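Local coordinates for protein cytochrome P450 (PDB 3OFT) that belongs to the cytochrome P450 family of heme proteins, folding a single chain around iron-containing protoporphyrin IX, at residues His5-Ala8 against Asp9-Val12; Glu323-Phe326 against Asp327-Leu330. All coordinates share one frame; numbering follows the deposited sequence.

From the N terminus, contact 1 (5-8 with 9-12) comes almost at once: it is a short turn closed by bonds between Pro-7 and Arg-10 and between Ala-8 and Val-11, and the chain then enters strand 11-12, an outermost strand of the mixed sheet. Contact 2 opens and closes much later, in the loop between helices 309-312 and 348-365, where Glu-323 and Arg-325 meet Asp-327 and Arg-328. The two lie in series, neither nesting nor crossing, with nearest atoms about 25 Å apart. Contact 1 places the N-terminal segment beside strand 39-42 and the 291-298 hairpin; in contact 2, Arg-328 and the backbone of Arg-325 also bind Glu-273, which fixes the loop to helix 267-277.

Contact 1: His5-Ala8 against Asp9-Val12; sequences HVPA and DRVV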
loop_
_atom_site.group_PDB
_atom_site.type_symbol
_atom_site.label_atom_id
_atom_site.label_comp_id
_atom_site.label_asym_id
_atom_site.label_seq_id
_atom_site.Cartn_x
_atom_site.Cartn_y
_atom_site.Cartn_z
ATOM N N HIS A 5 4.765 -22.899 23.437
ATOM C CA HIS A 5 3.592 -22.067 23.720
ATOM C C HIS A 5 2.603 -22.068 22.528
ATOM O O HIS A 5 1.631 -21.364 22.543
ATOM C CB HIS A 5 4.028 -20.615 24.049
ATOM C CG HIS A 5 4.856 -19.995 22.971
ATOM N ND1 HIS A 5 4.480 -18.848 22.294
ATOM C CD2 HIS A 5 6.015 -20.399 22.410
ATOM C CE1 HIS A 5 5.402 -18.553 21.391
ATOM N NE2 HIS A 5 6.329 -19.493 21.424
ATOM N N VAL A 6 2.904 -22.817 21.471
ATOM C CA VAL A 6 2.033 -22.898 20.309
ATOM C C VAL A 6 1.251 -24.207 20.372
ATOM O O VAL A 6 1.835 -25.284 20.189
ATOM C CB VAL A 6 2.847 -22.872 19.017
ATOM C CG1 VAL A 6 1.948 -23.135 17.791
ATOM C CG2 VAL A 6 3.628 -21.525 18.897
ATOM N N PRO A 7 -0.074 -24.125 20.604
ATOM C CA PRO A 7 -0.872 -25.360 20.608
ATOM C C PRO A 7 -0.839 -26.030 19.259
ATOM O O PRO A 7 -0.838 -25.340 18.217
ATOM C CB PRO A 7 -2.278 -24.879 20.937
ATOM C CG PRO A 7 -2.113 -23.541 21.557
ATOM C CD PRO A 7 -0.885 -22.939 20.928
ATOM N N ALA A 8 -0.776 -27.363 19.262
ATOM C CA ALA A 8 -0.721 -28.118 18.022
ATOM C C ALA A 8 -1.832 -27.729 17.051
ATOM O O ALA A 8 -1.602 -27.691 15.839
ATOM C CB ALA A 8 -0.786 -29.641 18.289
ATOM N N ASP A 9 -3.026 -27.478 17.582
ATOM C CA ASP A 9 -4.185 -27.189 16.738
ATOM C C ASP A 9 -4.127 -25.808 16.041
ATOM O O ASP A 9 -4.918 -25.546 15.140
ATOM C CB ASP A 9 -5.498 -27.366 17.513
ATOM C CG ASP A 9 -5.713 -26.317 18.610
ATOM O OD1 ASP A 9 -6.873 -26.190 19.061
ATOM O OD2 ASP A 9 -4.754 -25.638 19.057
ATOM N N ARG A 10 -3.182 -24.958 16.462
ATOM C CA ARG A 10 -2.921 -23.654 15.811
ATOM C C ARG A 10 -1.859 -23.699 14.695
ATOM O O ARG A 10 -1.573 -22.663 14.088
ATOM C CB ARG A 10 -2.477 -22.610 16.859
ATOM C CG ARG A 10 -3.407 -22.381 18.062
ATOM C CD ARG A 10 -4.781 -21.918 17.646
ATOM N NE ARG A 10 -5.658 -21.571 18.777
ATOM C CZ ARG A 10 -6.077 -20.342 19.098
ATOM N NH1 ARG A 10 -5.682 -19.272 18.413
ATOM N NH2 ARG A 10 -6.909 -20.182 20.130
ATOM N N VAL A 11 -1.259 -24.858 14.416
ATOM C CA VAL A 11 -0.149 -24.934 13.446
ATOM C C VAL A 11 -0.675 -24.999 12.020
ATOM O O VAL A 11 -1.577 -25.780 11.739
ATOM C CB VAL A 11 0.795 -26.141 13.701
ATOM C CG1 VAL A 11 1.856 -26.254 12.598
ATOM C CG2 VAL A 11 1.448 -26.042 15.076
ATOM N N VAL A 12 -0.132 -24.157 11.139
ATOM C CA VAL A 12 -0.403 -24.211 9.692
ATOM C C VAL A 12 0.923 -24.130 8.951
ATOM O O VAL A 12 1.927 -23.774 9.529
ATOM C CB VAL A 12 -1.330 -23.070 9.193
ATOM C CG1 VAL A 12 -2.689 -23.108 9.866
ATOM C CG2 VAL A 12 -0.664 -21.687 9.387
#
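Two successive backbone bonds, Arg-10 N to Pro-7 O at 3.0 Å and Val-11 N to Ala-8 O at 3.2 Å, each join residues three apart and wind the chain into a short 3-10 turn just before strand 11-12. Pro-7 suits the start of the turn: its ring restricts phi, its nitrogen has no hydrogen to satisfy, and its carbonyl is still an acceptor. The small Ala-8 follows on the exposed outer side. Asp-9 places CG between its own backbone N and carbonyl carbon (chi1 69°), which turns the carboxylate back beside the proline, so that OD2 rests 3.2 Å from Pro-7 CB. The aliphatic part of Arg-10 comes over a face of this ring, with CG 3.9 Å from Pro-7 CD. A bend at chi2 (-60°) then carries the guanidinium off to Asp-294, a salt bridge, and to the carbonyl of Leu-39. Within the same turn, Val-6 CG1 and Val-11 CG2 meet at 4.0 Å, the two side chains roughly perpendicular, while Val-6 also packs on Trp-41. Two of the turn's carbonyls are thus satisfied locally, while Arg-10 and Val-12 make further backbone bonds to Trp-41. Apolar branches face one another, and the arginine's charge is met by Asp-294, so the turn before the edge strand is tied to the turn of the 291-298 hairpin and to strand 39-42.

Contact 2: Glu323-Phe326 against Asp327-Leu330; sequences EVRF and DRGL
Arg-325 and Asp-327 each set CG between their own backbone N and carbonyl carbon (chi1 45° and 60°), and a further bend at chi3 of the arginine lays its guanidinium side-on to the carboxylate. The segment belongs to the loop that precedes the heme-binding region in P450s, and the position of Arg-328 and its bond to Glu-273 are those expected of the arginine that completes the family's Glu-Arg-Arg triad with Glu-273 and Arg-276 of helix 267-277. The salt bridge uses two nitrogens on two oxygens: Arg-325 NE meets the syn lone pair of Asp-327 OD2 at 2.8 Å, and NH2 reaches OD1 at a modelled 2.5 Å, a notably short value. The two planes are 31° apart. The remaining nitrogen, NH1, takes Glu-323 OE1 at 3.0 Å almost in line with its C-O bond, so that one arginine is held between two acids at the surface, a role for which its three donor-bearing nitrogens suit it.

Arg-328 is extended from CG to NE, its NH2 giving a bond of 2.9 Å to Glu-323 O, which lies close to the guanidinium plane. Arg-325 CG packs 3.7 Å from that same NH2, and the two guanidinium groups stand nearly perpendicular. Arg-328 NE forms a salt bridge with Glu-273, which probably offsets the arginine's charge, and the carbonyls of Glu-319 and Ala-320 receive NH1 and NH2. Positive phi at Gly-329, easy for a residue without CB, turns the chain onward; there a water donates to Phe-326 O at 2.6 Å and accepts from Gly-329 N at 2.8 Å.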
loop_
_atom_site.group_PDB
_atom_site.type_symbol
_atom_site.label_atom_id
_atom_site.label_comp_id
_atom_site.label_asym_id
_atom_site.label_seq_id
_atom_site.Cartn_x
_atom_site.Cartn_y
_atom_site.Cartn_z
ATOM N N GLU A 323 -19.739 -7.172 -0.908
ATOM C CA GLU A 323 -20.612 -6.275 -1.692
ATOM C C GLU A 323 -20.053 -4.857 -1.696
ATOM O O GLU A 323 -19.626 -4.348 -0.658
ATOM C CB GLU A 323 -22.062 -6.285 -1.134
ATOM C CG GLU A 323 -22.688 -7.679 -1.105
ATOM C CD GLU A 323 -24.167 -7.711 -0.667
ATOM O OE1 GLU A 323 -24.801 -6.653 -0.500
ATOM O OE2 GLU A 323 -24.699 -8.824 -0.484
ATOM N N VAL A 324 -20.028 -4.229 -2.861
ATOM C CA VAL A 324 -19.650 -2.836 -2.991
ATOM C C VAL A 324 -20.995 -2.118 -2.836
ATOM O O VAL A 324 -21.881 -2.283 -3.685
ATOM C CB VAL A 324 -19.033 -2.550 -4.389
ATOM C CG1 VAL A 324 -18.837 -1.045 -4.643
ATOM C CG2 VAL A 324 -17.680 -3.310 -4.536
ATOM N N ARG A 325 -21.156 -1.368 -1.752
ATOM C CA ARG A 325 -22.422 -0.666 -1.480
ATOM C C ARG A 325 -22.243 0.632 -0.756
ATOM O O ARG A 325 -21.224 0.847 -0.114
ATOM C CB ARG A 325 -23.402 -1.546 -0.723
ATOM C CG ARG A 325 -22.857 -2.295 0.411
ATOM C CD ARG A 325 -23.860 -3.376 0.797
ATOM N NE ARG A 325 -25.135 -2.774 1.201
ATOM C CZ ARG A 325 -26.337 -3.210 0.843
ATOM N NH1 ARG A 325 -26.476 -4.275 0.044
ATOM N NH2 ARG A 325 -27.417 -2.571 1.286
ATOM N N PHE A 326 -23.247 1.501 -0.879
ATOM C CA PHE A 326 -23.080 2.910 -0.561
ATOM C C PHE A 326 -23.795 3.291 0.730
ATOM O O PHE A 326 -23.863 4.455 1.062
ATOM C CB PHE A 326 -23.679 3.744 -1.703
ATOM C CG PHE A 326 -22.864 3.720 -2.971
ATOM C CD1 PHE A 326 -21.791 4.601 -3.136
ATOM C CD2 PHE A 326 -23.174 2.834 -3.999
ATOM C CE1 PHE A 326 -21.019 4.584 -4.326
ATOM C CE2 PHE A 326 -22.424 2.809 -5.185
ATOM C CZ PHE A 326 -21.336 3.688 -5.338
ATOM N N ASP A 327 -24.394 2.322 1.391
ATOM C CA ASP A 327 -25.201 2.592 2.597
ATOM C C ASP A 327 -24.509 2.133 3.878
ATOM O O ASP A 327 -25.163 1.933 4.907
ATOM C CB ASP A 327 -26.570 1.911 2.472
ATOM C CG ASP A 327 -26.478 0.385 2.320
ATOM O OD1 ASP A 327 -27.552 -0.254 2.320
ATOM O OD2 ASP A 327 -25.373 -0.191 2.147
ATOM N N ARG A 328 -23.187 1.962 3.834
ATOM C CA ARG A 328 -22.473 1.507 5.032
ATOM C C ARG A 328 -22.223 2.611 6.057
ATOM O O ARG A 328 -22.026 2.311 7.235
ATOM C CB ARG A 328 -21.118 0.909 4.657
ATOM C CG ARG A 328 -21.231 -0.345 3.783
ATOM C CD ARG A 328 -19.852 -1.025 3.618
ATOM N NE ARG A 328 -19.952 -2.132 2.683
ATOM C CZ ARG A 328 -20.258 -3.382 3.032
ATOM N NH1 ARG A 328 -20.453 -3.716 4.301
ATOM N NH2 ARG A 328 -20.325 -4.318 2.109
ATOM N N GLY A 329 -22.142 3.862 5.619
ATOM C CA GLY A 329 -21.874 4.960 6.563
ATOM C C GLY A 329 -20.571 4.730 7.333
ATOM O O GLY A 329 -20.465 5.007 8.535
ATOM N N LEU A 330 -19.577 4.180 6.644
ATOM C CA LEU A 330 -18.351 3.708 7.293
ATOM C C LEU A 330 -17.222 4.687 7.038
ATOM O O LEU A 330 -16.781 4.796 5.895
ATOM C CB LEU A 330 -17.985 2.379 6.643
ATOM C CG LEU A 330 -17.659 1.109 7.424
ATOM C CD1 LEU A 330 -16.494 0.387 6.737
ATOM C CD2 LEU A 330 -17.445 1.274 8.940
HETATM O O HOH W 1 -23.082 5.327 3.412
#